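Lectin (Trichosanthes anguina, PDB 4HR6) belongs to a nontoxic three-chain seed lectin homologous to type II ribosome-inactivating proteins, which binds carbohydrate, probably through its beta-trefoil lectin chain. Local coordinates at residues S154-I157 against Q158-T161; V183-I186 against Y187-I190; N97-P100 against K101-P104. All coordinates share one frame; numbering follows the deposited sequence.

Interaction 1 of 3, residues S154-I157 against Q158-T161; sequences SLQI and QAST
Ser154 O and Gln158 N are joined in the last turns of helix 141-159, where the alpha-helical ladder of the ribosome-inactivating-protein fold gives way to a turn. Three successive i-to-i+4 backbone bonds define the ladder: Gln158 N to Ser154 O at 169° at the hydrogen, Ala159 N to Leu155 O at 2.9 Å, and Ser160 N to Gln156 O at 2.8 Å, the last bent to 142°. A weak second bond from Ser160 N to Ile157 O, 3.3 Å, has the shorter i-to-i+3 spacing.

Side-chain hydroxyls add to the ladder at its last rung and just after it. Ser160 OG donates to Ile157 O at 2.6 Å, because a chi1 of 80° sets the hydroxyl between the backbone N and the carbonyl carbon and turns it back along the helix. It also bonds Tyr32 OH of a neighbouring chain, so one buried hydroxyl links the helix end to the assembly.

The amides have further partners. Gln158 extends beyond CG beside Ser154 O, but its NE2 bonds Leu199 O and Gln198 OE1, while OE1 accepts from His201 N and Cys202 N, holding both amide ends against the C-terminal segment. Gln156 OE1 lies 4.1 Å from Ala159 CB and accepts from Gly168 N, while its NE2 bonds Glu152 OE2 one turn earlier.

At the far end Thr161 OG1 donates to Gln158 O at 2.7 Å, nearly in line with its C=O bond; Thr161 N also bonds this oxygen.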
loop_
_atom_site.group_PDB
_atom_site.type_symbol
_atom_site.label_atom_id
_atom_site.label_comp_id
_atom_site.label_asym_id
_atom_site.label_seq_id
_atom_site.Cartn_x
_atom_site.Cartn_y
_atom_site.Cartn_z
ATOM N N SER B 154 5.682 -0.587 -9.566
ATOM C CA SER B 154 5.164 0.491 -10.398
ATOM C C SER B 154 4.661 -0.007 -11.770
ATOM O O SER B 154 3.633 0.424 -12.244
ATOM C CB SER B 154 6.231 1.559 -10.636
ATOM O OG SER B 154 6.739 2.112 -9.456
ATOM N N LEU B 155 5.425 -0.876 -12.429
ATOM C CA LEU B 155 5.007 -1.437 -13.719
ATOM C C LEU B 155 3.688 -2.195 -13.583
ATOM O O LEU B 155 2.801 -2.039 -14.407
ATOM C CB LEU B 155 6.063 -2.409 -14.279
ATOM C CG LEU B 155 5.688 -3.166 -15.565
ATOM C CD1 LEU B 155 5.466 -2.233 -16.731
ATOM C CD2 LEU B 155 6.779 -4.137 -15.947
ATOM N N GLN B 156 3.574 -3.034 -12.559
ATOM C CA GLN B 156 2.380 -3.839 -12.399
ATOM C C GLN B 156 1.143 -3.014 -12.060
ATOM O O GLN B 156 0.036 -3.352 -12.480
ATOM C CB GLN B 156 2.598 -4.938 -11.360
ATOM C CG GLN B 156 3.699 -5.924 -11.719
ATOM C CD GLN B 156 3.528 -6.543 -13.095
ATOM O OE1 GLN B 156 2.412 -6.700 -13.590
ATOM N NE2 GLN B 156 4.643 -6.879 -13.727
ATOM N N ILE B 157 1.319 -1.921 -11.323
ATOM C CA ILE B 157 0.198 -1.023 -11.079
ATOM C C ILE B 157 -0.328 -0.473 -12.397
ATOM O O ILE B 157 -1.543 -0.457 -12.637
ATOM C CB ILE B 157 0.578 0.143 -10.145
ATOM C CG1 ILE B 157 0.793 -0.388 -8.738
ATOM C CG2 ILE B 157 -0.523 1.210 -10.116
ATOM C CD1 ILE B 157 1.333 0.644 -7.771
ATOM N N GLN B 158 0.580 0.022 -13.232
ATOM C CA GLN B 158 0.175 0.559 -14.531
ATOM C C GLN B 158 -0.457 -0.509 -15.415
ATOM O O GLN B 158 -1.492 -0.283 -16.049
ATOM C CB GLN B 158 1.339 1.248 -15.220
ATOM C CG GLN B 158 1.677 2.593 -14.561
ATOM C CD GLN B 158 3.135 3.012 -14.708
ATOM O OE1 GLN B 158 3.680 3.052 -15.812
ATOM N NE2 GLN B 158 3.764 3.351 -13.590
ATOM N N ALA B 159 0.142 -1.687 -15.405
ATOM C CA ALA B 159 -0.327 -2.793 -16.190
ATOM C C ALA B 159 -1.724 -3.245 -15.758
ATOM O O ALA B 159 -2.545 -3.633 -16.590
ATOM C CB ALA B 159 0.654 -3.936 -16.070
ATOM N N SER B 160 -1.984 -3.176 -14.452
ATOM C CA SER B 160 -3.250 -3.609 -13.868
ATOM C C SER B 160 -4.462 -2.848 -14.373
ATOM O O SER B 160 -5.581 -3.332 -14.249
ATOM C CB SER B 160 -3.208 -3.467 -12.350
ATOM O OG SER B 160 -3.451 -2.109 -11.983
ATOM N N THR B 161 -4.257 -1.662 -14.937
ATOM C CA THR B 161 -5.372 -0.883 -15.434
ATOM C C THR B 161 -6.053 -1.522 -16.642
ATOM O O THR B 161 -7.172 -1.138 -16.975
ATOM C CB THR B 161 -4.954 0.526 -15.858
ATOM O OG1 THR B 161 -3.952 0.440 -16.871
ATOM C CG2 THR B 161 -4.425 1.309 -14.667
#

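Interaction 2 of 3, residues V183-I186 against Y187-I190; sequences VDSI and YYPI
Val183 lays CG1 against the Tyr188 ring, 3.8 Å from CD1, the two side chains running past each other in opposite directions. Its other branch, CG2, meets Ile190 CD1 at 4.2 Å, so the two methyls of one valine face successive parts of the returning chain.

Asp184 comes near the phenol end of the same tyrosine, its carboxylate plane turned 59° from the ring. OD2 is 3.7 Å from Tyr188 OH; the polar ends are held instead by a neighbouring chain, where Arg8 forms a salt bridge with Asp184 OD1, Asn133 N bonds OD2 and Tyr134 N bonds Tyr188 OH.

Ser185 ends strand 180-185 of a two-stranded antiparallel hairpin, and here the chain turns through a short loop into helix 189-192, with Tyr188 at the N-cap position. Ser185 OG accepts from Tyr187 N at 3.3 Å, and bonds Val131 O of the neighbouring chain. The same oxygen sits at the edge of the Tyr188 ring, near its plane and 3.2 Å from CE1.

Ile186 has CG1 between the backbone N and the carbonyl carbon (chi1 54°), which carries it over one face of the Tyr187 ring: a CH-pi contact with CG1 3.8 Å from the ring centroid and only 7° off the normal. CD1 continues outward to Tyr187 CE2, 3.6 Å away. In the backbone, Ile186 O accepts a weak bond from Tyr188 N.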
loop_
_atom_site.group_PDB
_atom_site.type_symbol
_atom_site.label_atom_id
_atom_site.label_comp_id
_atom_site.label_asym_id
_atom_site.label_seq_id
_atom_site.Cartn_x
_atom_site.Cartn_y
_atom_site.Cartn_z
ATOM N N VAL B 183 1.944 -11.150 -4.018
ATOM C CA VAL B 183 0.904 -10.208 -4.387
ATOM C C VAL B 183 0.719 -10.227 -5.915
ATOM O O VAL B 183 1.684 -10.084 -6.676
ATOM C CB VAL B 183 1.306 -8.788 -3.925
ATOM C CG1 VAL B 183 0.268 -7.767 -4.327
ATOM C CG2 VAL B 183 1.530 -8.777 -2.430
ATOM N N ASP B 184 -0.524 -10.375 -6.353
ATOM C CA ASP B 184 -0.834 -10.488 -7.771
ATOM C C ASP B 184 -1.940 -9.540 -8.207
ATOM O O ASP B 184 -2.500 -9.704 -9.280
ATOM C CB ASP B 184 -1.198 -11.940 -8.100
ATOM C CG ASP B 184 -2.538 -12.359 -7.523
ATOM O OD1 ASP B 184 -3.289 -13.062 -8.239
ATOM O OD2 ASP B 184 -2.850 -11.969 -6.370
ATOM N N SER B 185 -2.241 -8.530 -7.381
ATOM C CA SER B 185 -3.272 -7.547 -7.709
ATOM C C SER B 185 -3.091 -6.311 -6.858
ATOM O O SER B 185 -2.326 -6.316 -5.910
ATOM C CB SER B 185 -4.677 -8.123 -7.464
ATOM O OG SER B 185 -4.948 -8.205 -6.078
ATOM N N ILE B 186 -3.820 -5.259 -7.181
ATOM C CA ILE B 186 -3.788 -4.061 -6.363
ATOM C C ILE B 186 -4.606 -4.144 -5.067
ATOM O O ILE B 186 -4.535 -3.235 -4.258
ATOM C CB ILE B 186 -4.334 -2.851 -7.108
ATOM C CG1 ILE B 186 -5.726 -3.164 -7.655
ATOM C CG2 ILE B 186 -3.363 -2.418 -8.188
ATOM C CD1 ILE B 186 -6.601 -1.945 -7.707
ATOM N N TYR B 187 -5.379 -5.215 -4.876
ATOM C CA TYR B 187 -6.383 -5.255 -3.815
ATOM C C TYR B 187 -5.747 -5.696 -2.515
ATOM O O TYR B 187 -6.339 -6.468 -1.773
ATOM C CB TYR B 187 -7.557 -6.174 -4.219
ATOM C CG TYR B 187 -8.172 -5.714 -5.508
ATOM C CD1 TYR B 187 -8.040 -6.451 -6.674
ATOM C CD2 TYR B 187 -8.812 -4.508 -5.575
ATOM C CE1 TYR B 187 -8.577 -6.012 -7.868
ATOM C CE2 TYR B 187 -9.343 -4.052 -6.764
ATOM C CZ TYR B 187 -9.225 -4.822 -7.899
ATOM O OH TYR B 187 -9.752 -4.358 -9.070
ATOM N N TYR B 188 -4.525 -5.224 -2.265
ATOM C CA TYR B 188 -3.814 -5.481 -1.020
ATOM C C TYR B 188 -3.372 -4.144 -0.428
ATOM O O TYR B 188 -2.824 -3.294 -1.145
ATOM C CB TYR B 188 -2.608 -6.371 -1.256
ATOM C CG TYR B 188 -2.967 -7.772 -1.670
ATOM C CD1 TYR B 188 -3.245 -8.069 -3.000
ATOM C CD2 TYR B 188 -3.023 -8.806 -0.740
ATOM C CE1 TYR B 188 -3.575 -9.348 -3.394
ATOM C CE2 TYR B 188 -3.365 -10.088 -1.122
ATOM C CZ TYR B 188 -3.637 -10.356 -2.458
ATOM O OH TYR B 188 -3.972 -11.626 -2.880
ATOM N N PRO B 189 -3.634 -3.932 0.872
ATOM C CA PRO B 189 -3.247 -2.635 1.431
ATOM C C PRO B 189 -1.745 -2.396 1.380
ATOM O O PRO B 189 -1.306 -1.244 1.246
ATOM C CB PRO B 189 -3.760 -2.689 2.888
ATOM C CG PRO B 189 -4.166 -4.091 3.139
ATOM C CD PRO B 189 -4.441 -4.729 1.815
ATOM N N ILE B 190 -0.960 -3.472 1.431
ATOM C CA ILE B 190 0.489 -3.324 1.378
ATOM C C ILE B 190 0.998 -2.893 -0.004
ATOM O O ILE B 190 2.186 -2.673 -0.184
ATOM C CB ILE B 190 1.230 -4.569 1.877
ATOM C CG1 ILE B 190 1.165 -5.719 0.872
ATOM C CG2 ILE B 190 0.672 -5.009 3.220
ATOM C CD1 ILE B 190 1.916 -6.940 1.355
#

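Interaction 3 of 3, residues N97-P100 against K101-P104; sequences NADP and KLLP
Asp99 and Lys101 meet because of two torsional choices: Asp99 swings its CG opposite the backbone N (chi1 -164°), and the lysine chain folds back through bends at chi3 and chi4. The carboxylate thus reaches forward along the chain while the ammonium group curls over to it. The setting is the tight connection between two helices of the ribosome-inactivating-protein fold: helix 85-96 finishes in a Schellman motif, with Ala98 at positive phi, and helix 103-119 starts after Leu102 at its N-cap position.

The polar contact is concentrated on one oxygen. Asp99 OD2 forms a salt bridge with Lys101 NZ at 2.6 Å, met on its syn side and close to the carboxylate plane. Lys101 N donates to the same OD2 at 3.3 Å, this time on the anti side. A single residue therefore grips one oxygen through both its backbone and its side chain, which should restrict rotation of the carboxylate. Lys101 is exposed, so solvent probably weakens the electrostatic part of the pairing.

A backbone bond closes the turn: Leu102 N donates to Asp99 O at 3.1 Å, coming from above the carbonyl plane, 47° out of it. Leu102 CD1 also comes within 4.2 Å of Asp99 OD1, a loose approach in which the leucine passes the carboxylate at a slant.

The inner side is apolar. Leu103 is buried, packing on Leu95 of helix 85-96 and on Tyr30 of strand 26-32, while Pro104 rests on Ala73 and Ala74 of helix 67-74; the first turn of the new helix is thereby set against three earlier elements. Nearest the turn itself, Leu103 CG stands 3.4 Å from Asp99 O, and its CD2 reaches to 4.4 Å from Ala98 CA.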
loop_
_atom_site.group_PDB
_atom_site.type_symbol
_atom_site.label_atom_id
_atom_site.label_comp_id
_atom_site.label_asym_id
_atom_site.label_seq_id
_atom_site.Cartn_x
_atom_site.Cartn_y
_atom_site.Cartn_z
ATOM N N ASN B 97 32.690 16.059 4.387
ATOM C CA ASN B 97 34.143 15.967 4.390
ATOM C C ASN B 97 34.679 15.181 3.217
ATOM O O ASN B 97 35.893 15.043 3.079
ATOM C CB ASN B 97 34.623 15.275 5.671
ATOM C CG ASN B 97 34.219 16.029 6.927
ATOM O OD1 ASN B 97 33.813 15.429 7.919
ATOM N ND2 ASN B 97 34.320 17.343 6.882
ATOM N N ALA B 98 33.780 14.619 2.406
ATOM C CA ALA B 98 34.169 13.799 1.263
ATOM C C ALA B 98 35.168 12.720 1.665
ATOM O O ALA B 98 36.148 12.462 0.981
ATOM C CB ALA B 98 34.720 14.665 0.141
ATOM N N ASP B 99 34.868 12.039 2.761
ATOM C CA ASP B 99 35.731 10.981 3.259
ATOM C C ASP B 99 35.581 9.715 2.436
ATOM O O ASP B 99 34.574 9.026 2.549
ATOM C CB ASP B 99 35.395 10.697 4.718
ATOM C CG ASP B 99 36.464 9.919 5.407
ATOM O OD1 ASP B 99 36.641 10.179 6.601
ATOM O OD2 ASP B 99 37.128 9.063 4.766
ATOM N N PRO B 100 36.604 9.366 1.635
ATOM C CA PRO B 100 36.366 8.282 0.687
ATOM C C PRO B 100 36.165 6.905 1.331
ATOM O O PRO B 100 35.621 6.025 0.698
ATOM C CB PRO B 100 37.633 8.290 -0.191
ATOM C CG PRO B 100 38.690 8.898 0.661
ATOM C CD PRO B 100 38.018 9.784 1.672
ATOM N N LYS B 101 36.626 6.725 2.560
ATOM C CA LYS B 101 36.380 5.486 3.322
ATOM C C LYS B 101 34.888 5.232 3.627
ATOM O O LYS B 101 34.437 4.107 3.559
ATOM C CB LYS B 101 37.147 5.518 4.650
ATOM C CG LYS B 101 38.586 5.045 4.550
ATOM C CD LYS B 101 39.450 5.581 5.688
ATOM C CE LYS B 101 40.208 6.845 5.299
ATOM N NZ LYS B 101 39.479 8.127 5.522
ATOM N N LEU B 102 34.151 6.287 3.951
ATOM C CA LEU B 102 32.799 6.186 4.467
ATOM C C LEU B 102 31.678 6.591 3.491
ATOM O O LEU B 102 30.506 6.652 3.886
ATOM C CB LEU B 102 32.708 7.043 5.729
ATOM C CG LEU B 102 33.566 6.493 6.875
ATOM C CD1 LEU B 102 33.730 7.504 7.994
ATOM C CD2 LEU B 102 32.954 5.213 7.403
ATOM N N LEU B 103 32.034 6.850 2.233
ATOM C CA LEU B 103 31.090 7.351 1.245
ATOM C C LEU B 103 30.005 6.346 0.873
ATOM O O LEU B 103 28.850 6.682 0.925
ATOM C CB LEU B 103 31.795 7.863 -0.030
ATOM C CG LEU B 103 32.382 9.274 -0.024
ATOM C CD1 LEU B 103 32.624 9.709 -1.463
ATOM C CD2 LEU B 103 31.508 10.296 0.681
ATOM N N PRO B 104 30.376 5.131 0.460
ATOM C CA PRO B 104 29.331 4.188 0.055
ATOM C C PRO B 104 28.336 3.924 1.191
ATOM O O PRO B 104 27.129 3.942 0.991
ATOM C CB PRO B 104 30.110 2.908 -0.272
ATOM C CG PRO B 104 31.508 3.319 -0.487
ATOM C CD PRO B 104 31.733 4.580 0.275
#

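Overall arrangement
From the N terminus, interaction 3 comes first, closing the short loop that joins helix 85-96 to helix 103-119. The chain then passes through helices 103-119, 121-132 and 141-159 to interaction 1 at the end of the last of these. After strand 166-174 and the return strand 180-185, interaction 2 turns the chain into helix 189-192. The three are in series, none enclosing or crossing another. Interactions 1 and 2 have centres 11 Å apart and touch where Ser160 OG packs 3.8 Å from Ile186 CG2, tying helix end to hairpin. Interaction 3 lies on the opposite side of the chain's centre, its own centre about 38 Å from that of interaction 1.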